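Local coordinates for maltose/maltodextrin-binding protein (PDB 2GH9) that binds maltotriose as a periplasmic sugar-binding protein, probably to hand the sugar to an ABC transporter for uptake, at residues 213-216 against 217-221; 293-296 against 297-300; 312-315 against 316-319; 339-342 against 343-347; 368-371 against 372-376. One frame throughout, in Å; residues are numbered along the deposited sequence.

Contact 1 of 5, residues 213-216 against 217-221; sequences VDYG and VADGA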
loop_
_atom_site.group_PDB
_atom_site.type_symbol
_atom_site.label_atom_id
_atom_site.label_comp_id
_atom_site.label_asym_id
_atom_site.label_seq_id
_atom_site.Cartn_x
_atom_site.Cartn_y
_atom_site.Cartn_z
ATOM N N VAL A 213 2.371 14.262 -13.322
ATOM C CA VAL A 213 1.548 13.919 -12.158
ATOM C C VAL A 213 2.098 12.690 -11.420
ATOM O O VAL A 213 2.003 11.553 -11.894
ATOM C CB VAL A 213 0.068 13.729 -12.522
ATOM C CG1 VAL A 213 -0.784 13.618 -11.249
ATOM C CG2 VAL A 213 -0.415 14.907 -13.373
ATOM N N ASP A 214 2.664 12.951 -10.244
ATOM C CA ASP A 214 3.173 11.913 -9.369
ATOM C C ASP A 214 2.352 11.901 -8.073
ATOM O O ASP A 214 1.352 12.605 -7.957
ATOM C CB ASP A 214 4.680 12.115 -9.117
ATOM C CG ASP A 214 5.013 13.450 -8.507
ATOM O OD1 ASP A 214 4.097 14.198 -8.091
ATOM O OD2 ASP A 214 6.228 13.772 -8.472
ATOM N N TYR A 215 2.764 11.105 -7.097
ATOM C CA TYR A 215 2.018 11.020 -5.850
ATOM C C TYR A 215 1.695 12.398 -5.277
ATOM O O TYR A 215 0.557 12.677 -4.945
ATOM C CB TYR A 215 2.768 10.186 -4.790
ATOM C CG TYR A 215 1.868 9.969 -3.618
ATOM C CD1 TYR A 215 0.944 8.927 -3.609
ATOM C CD2 TYR A 215 1.839 10.880 -2.574
ATOM C CE1 TYR A 215 0.051 8.776 -2.541
ATOM C CE2 TYR A 215 0.972 10.736 -1.524
ATOM C CZ TYR A 215 0.077 9.681 -1.511
ATOM O OH TYR A 215 -0.785 9.576 -0.461
ATOM N N GLY A 216 2.707 13.258 -5.151
ATOM C CA GLY A 216 2.540 14.541 -4.473
ATOM C C GLY A 216 1.628 15.534 -5.171
ATOM O O GLY A 216 0.893 16.290 -4.524
ATOM N N VAL A 217 1.678 15.522 -6.499
ATOM C CA VAL A 217 0.839 16.397 -7.320
ATOM C C VAL A 217 -0.628 16.063 -7.095
ATOM O O VAL A 217 -1.449 16.947 -6.794
ATOM C CB VAL A 217 1.222 16.263 -8.809
ATOM C CG1 VAL A 217 0.230 16.993 -9.705
ATOM C CG2 VAL A 217 2.675 16.751 -9.043
ATOM N N ALA A 218 -0.961 14.773 -7.195
ATOM C CA ALA A 218 -2.354 14.339 -7.026
ATOM C C ALA A 218 -2.819 14.490 -5.582
ATOM O O ALA A 218 -3.933 14.938 -5.324
ATOM C CB ALA A 218 -2.538 12.893 -7.511
ATOM N N ASP A 219 -1.962 14.096 -4.642
ATOM C CA ASP A 219 -2.313 14.175 -3.243
ATOM C C ASP A 219 -2.475 15.626 -2.817
ATOM O O ASP A 219 -3.406 15.955 -2.076
ATOM C CB ASP A 219 -1.258 13.496 -2.387
ATOM C CG ASP A 219 -1.679 13.397 -0.941
ATOM O OD1 ASP A 219 -2.800 12.922 -0.676
ATOM O OD2 ASP A 219 -0.883 13.812 -0.077
ATOM N N GLY A 220 -1.559 16.476 -3.290
ATOM C CA GLY A 220 -1.599 17.923 -2.984
ATOM C C GLY A 220 -2.897 18.549 -3.461
ATOM O O GLY A 220 -3.587 19.233 -2.705
ATOM N N ALA A 221 -3.242 18.255 -4.713
ATOM C CA ALA A 221 -4.496 18.687 -5.322
ATOM C C ALA A 221 -5.764 18.300 -4.554
ATOM O O ALA A 221 -6.665 19.123 -4.406
ATOM C CB ALA A 221 -4.560 18.196 -6.768
#

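Contact 2 of 5, residues 293-296 against 297-300; sequences GRNL and VAFN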
loop_
_atom_site.group_PDB
_atom_site.type_symbol
_atom_site.label_atom_id
_atom_site.label_comp_id
_atom_site.label_asym_id
_atom_site.label_seq_id
_atom_site.Cartn_x
_atom_site.Cartn_y
_atom_site.Cartn_z
ATOM N N GLY A 293 -5.789 -3.513 20.617
ATOM C CA GLY A 293 -7.058 -3.109 20.023
ATOM C C GLY A 293 -7.294 -1.606 20.066
ATOM O O GLY A 293 -7.630 -0.983 19.038
ATOM N N ARG A 294 -7.113 -1.033 21.257
ATOM C CA ARG A 294 -7.307 0.386 21.506
ATOM C C ARG A 294 -6.400 1.286 20.673
ATOM O O ARG A 294 -6.834 2.333 20.166
ATOM C CB ARG A 294 -7.072 0.665 22.992
ATOM C CG ARG A 294 -7.508 2.027 23.465
ATOM C CD ARG A 294 -7.601 2.063 24.995
ATOM N NE ARG A 294 -8.575 1.065 25.473
ATOM C CZ ARG A 294 -9.830 1.316 25.864
ATOM N NH1 ARG A 294 -10.313 2.563 25.891
ATOM N NH2 ARG A 294 -10.603 0.303 26.256
ATOM N N ASN A 295 -5.136 0.898 20.550
ATOM C CA ASN A 295 -4.202 1.674 19.736
ATOM C C ASN A 295 -4.458 1.539 18.221
ATOM O O ASN A 295 -4.333 2.511 17.486
ATOM C CB ASN A 295 -2.755 1.356 20.088
ATOM C CG ASN A 295 -2.124 2.436 20.932
ATOM O OD1 ASN A 295 -2.502 3.607 20.844
ATOM N ND2 ASN A 295 -1.162 2.068 21.732
ATOM N N LEU A 296 -4.827 0.344 17.774
ATOM C CA LEU A 296 -5.202 0.153 16.378
ATOM C C LEU A 296 -6.405 1.023 15.991
ATOM O O LEU A 296 -6.405 1.622 14.904
ATOM C CB LEU A 296 -5.495 -1.310 16.092
ATOM C CG LEU A 296 -4.307 -2.268 16.169
ATOM C CD1 LEU A 296 -4.784 -3.651 15.840
ATOM C CD2 LEU A 296 -3.144 -1.868 15.258
ATOM N N VAL A 297 -7.396 1.111 16.891
ATOM C CA VAL A 297 -8.580 1.944 16.690
ATOM C C VAL A 297 -8.180 3.411 16.656
ATOM O O VAL A 297 -8.592 4.131 15.759
ATOM C CB VAL A 297 -9.715 1.710 17.767
ATOM C CG1 VAL A 297 -10.774 2.809 17.685
ATOM C CG2 VAL A 297 -10.395 0.377 17.580
ATOM N N ALA A 298 -7.352 3.834 17.610
ATOM C CA ALA A 298 -6.850 5.199 17.662
ATOM C C ALA A 298 -6.142 5.586 16.367
ATOM O O ALA A 298 -6.400 6.645 15.794
ATOM C CB ALA A 298 -5.900 5.355 18.837
ATOM N N PHE A 299 -5.276 4.705 15.885
ATOM C CA PHE A 299 -4.576 4.975 14.638
ATOM C C PHE A 299 -5.571 5.154 13.485
ATOM O O PHE A 299 -5.405 6.047 12.684
ATOM C CB PHE A 299 -3.572 3.852 14.349
ATOM C CG PHE A 299 -2.586 4.164 13.248
ATOM C CD1 PHE A 299 -1.581 5.107 13.438
ATOM C CD2 PHE A 299 -2.638 3.489 12.034
ATOM C CE1 PHE A 299 -0.653 5.369 12.456
ATOM C CE2 PHE A 299 -1.675 3.751 11.018
ATOM C CZ PHE A 299 -0.690 4.668 11.231
ATOM N N ASN A 300 -6.603 4.324 13.400
ATOM C CA ASN A 300 -7.605 4.461 12.339
ATOM C C ASN A 300 -8.310 5.795 12.434
ATOM O O ASN A 300 -8.560 6.461 11.429
ATOM C CB ASN A 300 -8.626 3.323 12.394
ATOM C CG ASN A 300 -9.795 3.516 11.402
ATOM O OD1 ASN A 300 -10.811 4.067 11.758
ATOM N ND2 ASN A 300 -9.605 3.109 10.150
#

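Contact 3 of 5, residues 312-315 against 316-319; sequences AVKQ and LEKD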
loop_
_atom_site.group_PDB
_atom_site.type_symbol
_atom_site.label_atom_id
_atom_site.label_comp_id
_atom_site.label_asym_id
_atom_site.label_seq_id
_atom_site.Cartn_x
_atom_site.Cartn_y
_atom_site.Cartn_z
ATOM N N ALA A 312 -11.077 -5.312 16.921
ATOM C CA ALA A 312 -11.042 -3.879 16.648
ATOM C C ALA A 312 -11.847 -3.496 15.393
ATOM O O ALA A 312 -12.502 -2.458 15.376
ATOM C CB ALA A 312 -9.587 -3.399 16.534
ATOM N N VAL A 313 -11.819 -4.339 14.362
ATOM C CA VAL A 313 -12.586 -4.084 13.131
ATOM C C VAL A 313 -14.114 -4.059 13.360
ATOM O O VAL A 313 -14.804 -3.152 12.873
ATOM C CB VAL A 313 -12.253 -5.121 12.007
ATOM C CG1 VAL A 313 -13.492 -5.532 11.245
ATOM C CG2 VAL A 313 -11.226 -4.556 11.057
ATOM N N LYS A 314 -14.627 -5.060 14.078
ATOM C CA LYS A 314 -16.054 -5.126 14.407
ATOM C C LYS A 314 -16.463 -3.892 15.200
ATOM O O LYS A 314 -17.551 -3.359 15.013
ATOM C CB LYS A 314 -16.367 -6.389 15.221
ATOM C CG LYS A 314 -17.851 -6.646 15.429
ATOM C CD LYS A 314 -18.065 -7.720 16.479
ATOM C CE LYS A 314 -19.471 -8.320 16.425
ATOM N NZ LYS A 314 -19.581 -9.602 17.214
ATOM N N GLN A 315 -15.571 -3.437 16.071
ATOM C CA GLN A 315 -15.812 -2.242 16.862
ATOM C C GLN A 315 -16.050 -1.007 15.965
ATOM O O GLN A 315 -16.926 -0.177 16.253
ATOM C CB GLN A 315 -14.651 -2.030 17.832
ATOM C CG GLN A 315 -14.792 -0.807 18.728
ATOM C CD GLN A 315 -13.625 -0.657 19.687
ATOM O OE1 GLN A 315 -12.963 -1.643 20.065
ATOM N NE2 GLN A 315 -13.362 0.583 20.088
ATOM N N LEU A 316 -15.316 -0.922 14.854
ATOM C CA LEU A 316 -15.472 0.185 13.915
ATOM C C LEU A 316 -16.357 -0.156 12.707
ATOM O O LEU A 316 -16.283 0.502 11.672
ATOM C CB LEU A 316 -14.086 0.637 13.426
ATOM C CG LEU A 316 -13.119 1.206 14.458
ATOM C CD1 LEU A 316 -11.757 1.422 13.829
ATOM C CD2 LEU A 316 -13.672 2.521 15.042
ATOM N N GLU A 317 -17.196 -1.173 12.837
ATOM C CA GLU A 317 -17.987 -1.663 11.712
ATOM C C GLU A 317 -18.756 -0.542 11.010
ATOM O O GLU A 317 -18.907 -0.568 9.782
ATOM C CB GLU A 317 -18.955 -2.759 12.170
ATOM C CG GLU A 317 -19.662 -3.461 11.013
ATOM C CD GLU A 317 -20.631 -4.534 11.446
ATOM O OE1 GLU A 317 -20.823 -4.721 12.668
ATOM O OE2 GLU A 317 -21.220 -5.187 10.548
ATOM N N LYS A 318 -19.219 0.433 11.792
ATOM C CA LYS A 318 -20.031 1.544 11.298
ATOM C C LYS A 318 -19.237 2.808 10.983
ATOM O O LYS A 318 -19.808 3.761 10.462
ATOM C CB LYS A 318 -21.143 1.891 12.305
ATOM C CG LYS A 318 -22.189 0.824 12.455
ATOM C CD LYS A 318 -23.356 1.334 13.297
ATOM C CE LYS A 318 -24.481 0.309 13.372
ATOM N NZ LYS A 318 -25.785 0.930 13.808
ATOM N N ASP A 319 -17.942 2.835 11.310
ATOM C CA ASP A 319 -17.092 3.938 10.880
ATOM C C ASP A 319 -17.115 3.995 9.343
ATOM O O ASP A 319 -17.053 2.963 8.678
ATOM C CB ASP A 319 -15.659 3.815 11.420
ATOM C CG ASP A 319 -14.769 4.958 10.962
ATOM O OD1 ASP A 319 -14.667 5.983 11.664
ATOM O OD2 ASP A 319 -14.198 4.853 9.860
HETATM O O HOH W 1 -18.829 1.155 14.635
#

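Contact 4 of 5, residues 339-342 against 343-347; sequences PEMG and KVWGP. With GLC (alpha-D-glucopyranose), chain B.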
loop_
_atom_site.group_PDB
_atom_site.type_symbol
_atom_site.label_atom_id
_atom_site.label_comp_id
_atom_site.label_asym_id
_atom_site.label_seq_id
_atom_site.Cartn_x
_atom_site.Cartn_y
_atom_site.Cartn_z
ATOM N N PRO A 339 10.620 -13.086 -1.803
ATOM C CA PRO A 339 11.762 -12.216 -2.057
ATOM C C PRO A 339 11.792 -11.583 -3.442
ATOM O O PRO A 339 12.238 -10.447 -3.592
ATOM C CB PRO A 339 12.959 -13.155 -1.866
ATOM C CG PRO A 339 12.462 -14.183 -0.935
ATOM C CD PRO A 339 11.044 -14.410 -1.319
ATOM N N GLU A 340 11.313 -12.332 -4.428
ATOM C CA GLU A 340 11.335 -11.941 -5.831
ATOM C C GLU A 340 10.458 -10.724 -6.154
ATOM O O GLU A 340 10.710 -10.007 -7.120
ATOM C CB GLU A 340 10.894 -13.142 -6.683
ATOM C CG GLU A 340 11.900 -14.310 -6.661
ATOM C CD GLU A 340 11.679 -15.326 -5.537
ATOM O OE1 GLU A 340 10.755 -15.176 -4.709
ATOM O OE2 GLU A 340 12.455 -16.303 -5.492
ATOM N N MET A 341 9.438 -10.477 -5.333
ATOM C CA MET A 341 8.603 -9.280 -5.502
ATOM C C MET A 341 9.455 -7.998 -5.599
ATOM O O MET A 341 9.146 -7.111 -6.392
ATOM C CB MET A 341 7.572 -9.179 -4.354
ATOM C CG MET A 341 6.357 -8.351 -4.679
ATOM S SD MET A 341 5.554 -8.732 -6.254
ATOM C CE MET A 341 5.833 -7.220 -7.175
ATOM N N GLY A 342 10.530 -7.909 -4.815
ATOM C CA GLY A 342 11.440 -6.754 -4.861
ATOM C C GLY A 342 12.047 -6.473 -6.237
ATOM O O GLY A 342 12.337 -5.318 -6.581
ATOM N N LYS A 343 12.233 -7.539 -7.016
ATOM C CA LYS A 343 12.737 -7.451 -8.396
ATOM C C LYS A 343 11.701 -6.936 -9.408
ATOM O O LYS A 343 12.075 -6.377 -10.439
ATOM C CB LYS A 343 13.252 -8.825 -8.871
ATOM C CG LYS A 343 14.657 -9.200 -8.385
ATOM C CD LYS A 343 14.626 -10.115 -7.166
ATOM C CE LYS A 343 15.942 -10.905 -6.998
ATOM N NZ LYS A 343 15.887 -11.781 -5.772
ATOM N N VAL A 344 10.412 -7.115 -9.125
ATOM C CA VAL A 344 9.350 -6.813 -10.115
ATOM C C VAL A 344 9.013 -5.323 -10.231
ATOM O O VAL A 344 8.835 -4.817 -11.330
ATOM C CB VAL A 344 8.084 -7.636 -9.834
ATOM C CG1 VAL A 344 6.936 -7.234 -10.796
ATOM C CG2 VAL A 344 8.391 -9.134 -9.978
ATOM N N TRP A 345 8.959 -4.621 -9.102
ATOM C CA TRP A 345 8.457 -3.247 -9.064
ATOM C C TRP A 345 9.199 -2.291 -10.004
ATOM O O TRP A 345 8.588 -1.428 -10.646
ATOM C CB TRP A 345 8.543 -2.687 -7.636
ATOM C CG TRP A 345 7.761 -3.418 -6.571
ATOM C CD1 TRP A 345 8.268 -4.001 -5.446
ATOM C CD2 TRP A 345 6.329 -3.573 -6.485
ATOM N NE1 TRP A 345 7.266 -4.525 -4.690
ATOM C CE2 TRP A 345 6.062 -4.280 -5.293
ATOM C CE3 TRP A 345 5.256 -3.189 -7.297
ATOM C CZ2 TRP A 345 4.766 -4.613 -4.890
ATOM C CZ3 TRP A 345 3.980 -3.531 -6.909
ATOM C CH2 TRP A 345 3.743 -4.237 -5.706
ATOM N N GLY A 346 10.521 -2.405 -10.050
ATOM C CA GLY A 346 11.330 -1.489 -10.862
ATOM C C GLY A 346 11.001 -1.558 -12.352
ATOM O O GLY A 346 10.552 -0.560 -12.926
ATOM N N PRO A 347 11.229 -2.726 -12.987
ATOM C CA PRO A 347 10.887 -2.890 -14.410
ATOM C C PRO A 347 9.394 -2.707 -14.707
ATOM O O PRO A 347 9.042 -2.233 -15.794
ATOM C CB PRO A 347 11.313 -4.327 -14.711
ATOM C CG PRO A 347 12.338 -4.656 -13.653
ATOM C CD PRO A 347 11.845 -3.943 -12.434
HETATM C C1 GLC B . 4.140 -0.707 -2.725
HETATM C C2 GLC B . 5.070 -1.743 -2.122
HETATM C C3 GLC B . 6.519 -1.310 -2.279
HETATM C C4 GLC B . 6.794 -1.003 -3.745
HETATM C C5 GLC B . 5.805 0.021 -4.323
HETATM C C6 GLC B . 5.975 0.254 -5.832
HETATM O O2 GLC B . 4.761 -1.944 -0.730
HETATM O O3 GLC B . 7.386 -2.344 -1.822
HETATM O O4 GLC B . 8.135 -0.524 -3.844
HETATM O O5 GLC B . 4.468 -0.436 -4.103
HETATM O O6 GLC B . 5.376 1.507 -6.182
HETATM O O HOH W 2 12.788 -3.478 -8.399
#

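Contact 5 of 5, residues 368-371 against 372-376; sequences EDMV and AEIKK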
loop_
_atom_site.group_PDB
_atom_site.type_symbol
_atom_site.label_atom_id
_atom_site.label_comp_id
_atom_site.label_asym_id
_atom_site.label_seq_id
_atom_site.Cartn_x
_atom_site.Cartn_y
_atom_site.Cartn_z
ATOM N N GLU A 368 7.188 -6.828 -23.471
ATOM C CA GLU A 368 8.166 -7.898 -23.732
ATOM C C GLU A 368 9.472 -7.666 -22.961
ATOM O O GLU A 368 9.973 -8.570 -22.290
ATOM C CB GLU A 368 8.451 -8.044 -25.243
ATOM C CG GLU A 368 7.363 -8.807 -26.011
ATOM C CD GLU A 368 7.577 -8.858 -27.541
ATOM O OE1 GLU A 368 8.448 -8.143 -28.090
ATOM O OE2 GLU A 368 6.836 -9.629 -28.189
ATOM N N ASP A 369 9.992 -6.449 -23.059
ATOM C CA ASP A 369 11.217 -6.038 -22.380
ATOM C C ASP A 369 11.070 -6.058 -20.854
ATOM O O ASP A 369 11.984 -6.492 -20.144
ATOM C CB ASP A 369 11.634 -4.628 -22.829
ATOM C CG ASP A 369 12.008 -4.546 -24.334
ATOM O OD1 ASP A 369 12.184 -5.602 -25.004
ATOM O OD2 ASP A 369 12.111 -3.402 -24.841
ATOM N N MET A 370 9.922 -5.585 -20.353
ATOM C CA MET A 370 9.615 -5.655 -18.922
ATOM C C MET A 370 9.741 -7.088 -18.426
ATOM O O MET A 370 10.461 -7.357 -17.463
ATOM C CB MET A 370 8.193 -5.142 -18.658
ATOM C CG MET A 370 7.724 -5.224 -17.187
ATOM S SD MET A 370 5.937 -4.970 -17.041
ATOM C CE MET A 370 5.308 -6.637 -17.180
ATOM N N VAL A 371 9.022 -7.990 -19.089
ATOM C CA VAL A 371 9.059 -9.422 -18.794
ATOM C C VAL A 371 10.490 -10.001 -18.871
ATOM O O VAL A 371 10.886 -10.824 -18.028
ATOM C CB VAL A 371 8.132 -10.214 -19.763
ATOM C CG1 VAL A 371 8.366 -11.716 -19.639
ATOM C CG2 VAL A 371 6.651 -9.866 -19.508
ATOM N N ALA A 372 11.247 -9.568 -19.885
ATOM C CA ALA A 372 12.643 -9.997 -20.074
ATOM C C ALA A 372 13.541 -9.532 -18.922
ATOM O O ALA A 372 14.271 -10.337 -18.345
ATOM C CB ALA A 372 13.177 -9.482 -21.392
ATOM N N GLU A 373 13.467 -8.239 -18.605
ATOM C CA GLU A 373 14.162 -7.628 -17.454
ATOM C C GLU A 373 13.877 -8.286 -16.103
ATOM O O GLU A 373 14.798 -8.487 -15.307
ATOM C CB GLU A 373 13.795 -6.154 -17.340
ATOM C CG GLU A 373 14.426 -5.267 -18.393
ATOM C CD GLU A 373 14.070 -3.797 -18.228
ATOM O OE1 GLU A 373 13.710 -3.370 -17.100
ATOM O OE2 GLU A 373 14.159 -3.056 -19.234
ATOM N N ILE A 374 12.604 -8.585 -15.843
ATOM C CA ILE A 374 12.195 -9.281 -14.619
ATOM C C ILE A 374 12.727 -10.714 -14.567
ATOM O O ILE A 374 13.200 -11.149 -13.518
ATOM C CB ILE A 374 10.636 -9.294 -14.436
ATOM C CG1 ILE A 374 10.113 -7.882 -14.146
ATOM C CG2 ILE A 374 10.233 -10.214 -13.314
ATOM C CD1 ILE A 374 8.604 -7.738 -14.271
ATOM N N LYS A 375 12.643 -11.447 -15.683
ATOM C CA LYS A 375 13.169 -12.831 -15.745
ATOM C C LYS A 375 14.655 -12.857 -15.413
ATOM O O LYS A 375 15.115 -13.697 -14.627
ATOM C CB LYS A 375 12.941 -13.471 -17.124
ATOM C CG LYS A 375 11.546 -14.043 -17.318
ATOM C CD LYS A 375 11.396 -14.771 -18.663
ATOM C CE LYS A 375 9.920 -15.033 -18.990
ATOM N NZ LYS A 375 9.711 -15.886 -20.211
ATOM N N LYS A 376 15.383 -11.924 -16.016
ATOM C CA LYS A 376 16.817 -11.757 -15.776
ATOM C C LYS A 376 17.152 -11.411 -14.321
ATOM O O LYS A 376 18.116 -11.946 -13.772
ATOM C CB LYS A 376 17.405 -10.709 -16.736
ATOM C CG LYS A 376 17.756 -11.307 -18.111
ATOM C CD LYS A 376 17.680 -10.296 -19.259
ATOM C CE LYS A 376 17.989 -10.958 -20.613
ATOM N NZ LYS A 376 18.434 -9.957 -21.646
#

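Contact 1 of 5, residues 213-216 against 217-221
The Tyr215 ring runs alongside the side chain of Asp219, one helical turn further on, and CE2 of Tyr215 lies 3.7 Å from Asp219 CB. Both side chains point the same way, and the ring and carboxylate planes are turned 36° against each other, which rules out a flat stack. The polar ends look outward to other partners: Tyr215 OH hydrogen-bonds Asn232 ND2, Asp219 OD1 bonds the hydroxyl of Tyr240, and the tyrosine also touches a bound glucose unit. With alanine for Tyr215, Asn232 ND2 is likely to lose this oxygen partner, the glucose its contact with the ring, and Asp219 the cover along one flank. The pair stands at the start of helix 215-224, where Asp214 is the N-cap. Its CG sits between the backbone N and the carbonyl carbon (chi1 58°), and this turn of the side chain brings OD1 of Asp214 to 3.2 Å from Val217 N in a capping bond. The same OD1 lies 3.1 Å from Val217 CG2, a close approach of oxygen to methyl. Behind the cap, Val213 and Ala218 flank the first turn as in a hydrophobic staple, Val213 CG1 being 4.2 Å from Ala218 CB. Val213 CG1 also meets Val217 CG1 at 3.8 Å, the two side chains crossing at about a right angle. Backbone bonds then take over, Asp219 N to Tyr215 O at 2.9 Å and Gly220 N to Gly216 O at 2.8 Å, while Ala218 CB is packed against Ile230 and Leu150.

Contact 2 of 5, residues 293-296 against 297-300
Helix 293-302 opens with a regular alpha-helical ladder, in which Gly293, Arg294, Asn295 and Leu296 each receive the amide of the residue four places on. The evidence is in the lengths: Val297 N to Gly293 O and Ala298 N to Arg294 O are both 3.0 Å, Phe299 N to Asn295 O is 2.9 Å, and Asn300 N to Leu296 O is 3.1 Å. All four N-H bonds point within about 25° of straight at their acceptors. Side-chain contact within the helix is mostly of carbon against carbonyl oxygen, and no apolar pair joins the two segments. The longer side chains leave for different neighbours. Leu296 packs on Ala110 and Phe111 of strand 104-113, and Phe299 continues the same buried face, its ring stacked on Phe111 and meeting Trp16 at a steep angle. With CG trans to the backbone N (chi1 -168°), the Phe299 ring is directed away from the preceding turn; its CB, placed by the helix backbone, sits beside the Asn295 and Leu296 carbonyl oxygens. Polar ends are tied beyond the helix: Asn295 ND2 bonds Thr289 O, and Asn300 ND2 bonds Arg305 O. The helix lies against strand 104-113 and helix 11-26, and Val297 and Asn300 meet Leu316, while Arg294 is exposed. Ala298 adds its methyl over the previous turn, CB standing 3.4 Å from Arg294 O. Val297 does likewise through one branch: CG2, on the side of its own backbone N, is 3.4 Å from Gly293 O.

Contact 3 of 5, residues 312-315 against 316-319
Leu316, Glu317 and Gln315 carry this contact, at the place where helix 310-315 gives way to a turn. Leu316 is the first residue to leave helical backbone angles, and its amide is shared: N is 3.2 Å from Ala312 O in a somewhat bent hydrogen bond and 3.0 Å from Val313 O in a weak one. Its CG folds back to 3.8 Å from Ala312 O, and its side chain packs on Asn300 and Gln301 of helix 293-302. Glu317 N reaches only three residues back, 3.1 Å from Lys314 O, and stands 72° out of that carbonyl plane, so the bond is made from above. Glu317 CB rests against the same oxygen. The backbone O of Gln315 takes a bond from a water at 2.8 Å that accepts from Lys318 N, while the extended Gln315 side chain packs on Val297. A type I turn starts at Leu316, closed by Asp319 N to Leu316 O at 2.9 Å, and the side chain of Asp319 caps helix 320-326, OD2 accepting from Val322 N. Lys314 NZ and Glu317 OE1 are 6.8 Å apart, too far for a salt bridge; any mutual attraction is likely to be weak, and the turn rests on backbone and water bonds.

Contact 4 of 5, residues 339-342 against 343-347
Met341 and Trp345 meet methyl to face: CE of Met341 lies 3.6 Å from the centroid of the Trp345 six-membered ring and 15° off its normal, a CH-pi contact. The sulfur follows obliquely, SD of Met341 being 4.9 Å from that centroid, so the pair also fits a Met-aromatic contact. Met341 gets there by bending. CG is anti to the backbone N, and bends at chi2 (49°) and chi3 (-114°) carry the chain back and set CE over the indole. The same methyl is pressed on Val344, 3.5 Å from its CB, which leaves it wedged between the isopropyl group and the ring. On the opposite face of the indole lies a glucose unit of the bound sugar, its C4 3.5 Å above the plane and displaced toward the rim. Trp345 is thus a layer between methionine and sugar; its NE1 makes a weak hydrogen bond to Asp65, which also binds the glucose. Replacing Trp345 by a small residue such as alanine would probably take this aromatic face from the glucose and leave the Met341 methyl without a ring to rest on. The backbone beneath is loosely wound at the start of helix 341-357: Val344 N bonds Met341 O at 3.0 Å, and a water joins Gly342 O to Gly346 N at the kink before Pro347. Lys343 N hydrogen-bonds Glu340 O at 2.9 Å, and Lys343 CB lies against the same oxygen. The chemistry implies that at this wall the glucose is recognised by an apolar face, backed by methionine, while hydrogen bonds to Asp65, Asp155 and Trp66 serve its polar atoms.

Contact 5 of 5, residues 368-371 against 372-376
Met370 and Ile374 lie side by side one turn apart, with CG of Met370 3.9 Å from CD1 of Ile374. One residue further on, Val371 and Lys375 repeat the pattern: Val371 CG1 touches Lys375 CE at 3.7 Å, so the lysine uses its aliphatic stem and carries the charged end onward. In Lys375 the CG lies beside the backbone N (chi1 -82°), which turns the stem back over the preceding turn and sets CG 3.4 Å from Val371 O. Glu373 does the same with its CG, 3.2 Å from Asp369 O, and then extends outward; Glu373 OE2 stays 6.0 Å from Asp369 OD2, and such like charges would probably repel only mildly. Under the side chains the backbone fixes the spacing. Ala372 N reaches Glu368 O at 2.9 Å and Glu373 N reaches Asp369 O at 2.8 Å, and the amides of Ile374 and Lys375 continue the series to Met370 O and Val371 O. This holds side chains four apart on the same stripe. Further out, the Met370 and Ile374 stripe is covered by helix 341-357, through Ala351 on the methionine and Val344 and Pro347 on the isoleucine. Leu185 packs on Val371 and Ile374, whereas Glu368, Asp369, Glu373 and Lys375 are exposed. Such a division, with apolar residues inward and charged ones outward, is that of an amphipathic surface helix, here helix 363-378 near the C-terminus, packed on its chain neighbour 341-357.

How the contacts relate
The five contacts follow one another along the chain in numerical order, each within a single helix or at its end. They gather in two touching pairs and one separate member. Contacts 2 and 3, centres about 11 Å apart, join helix 293-302 to the end of helix 310-315. Contacts 4 and 5, also about 11 Å apart between centres, join the consecutive helices 341-357 and 363-378. The two pairs lie on opposite sides of the chain's centre, contacts 3 and 5 being about 43 Å apart between centres. Contact 1, on helix 215-224, touches none of the others. Contacts 1 and 4, with centres about 24 Å apart, each bring an aromatic side chain to the bound sugar, consistent with a cleft lined from separate parts of the fold.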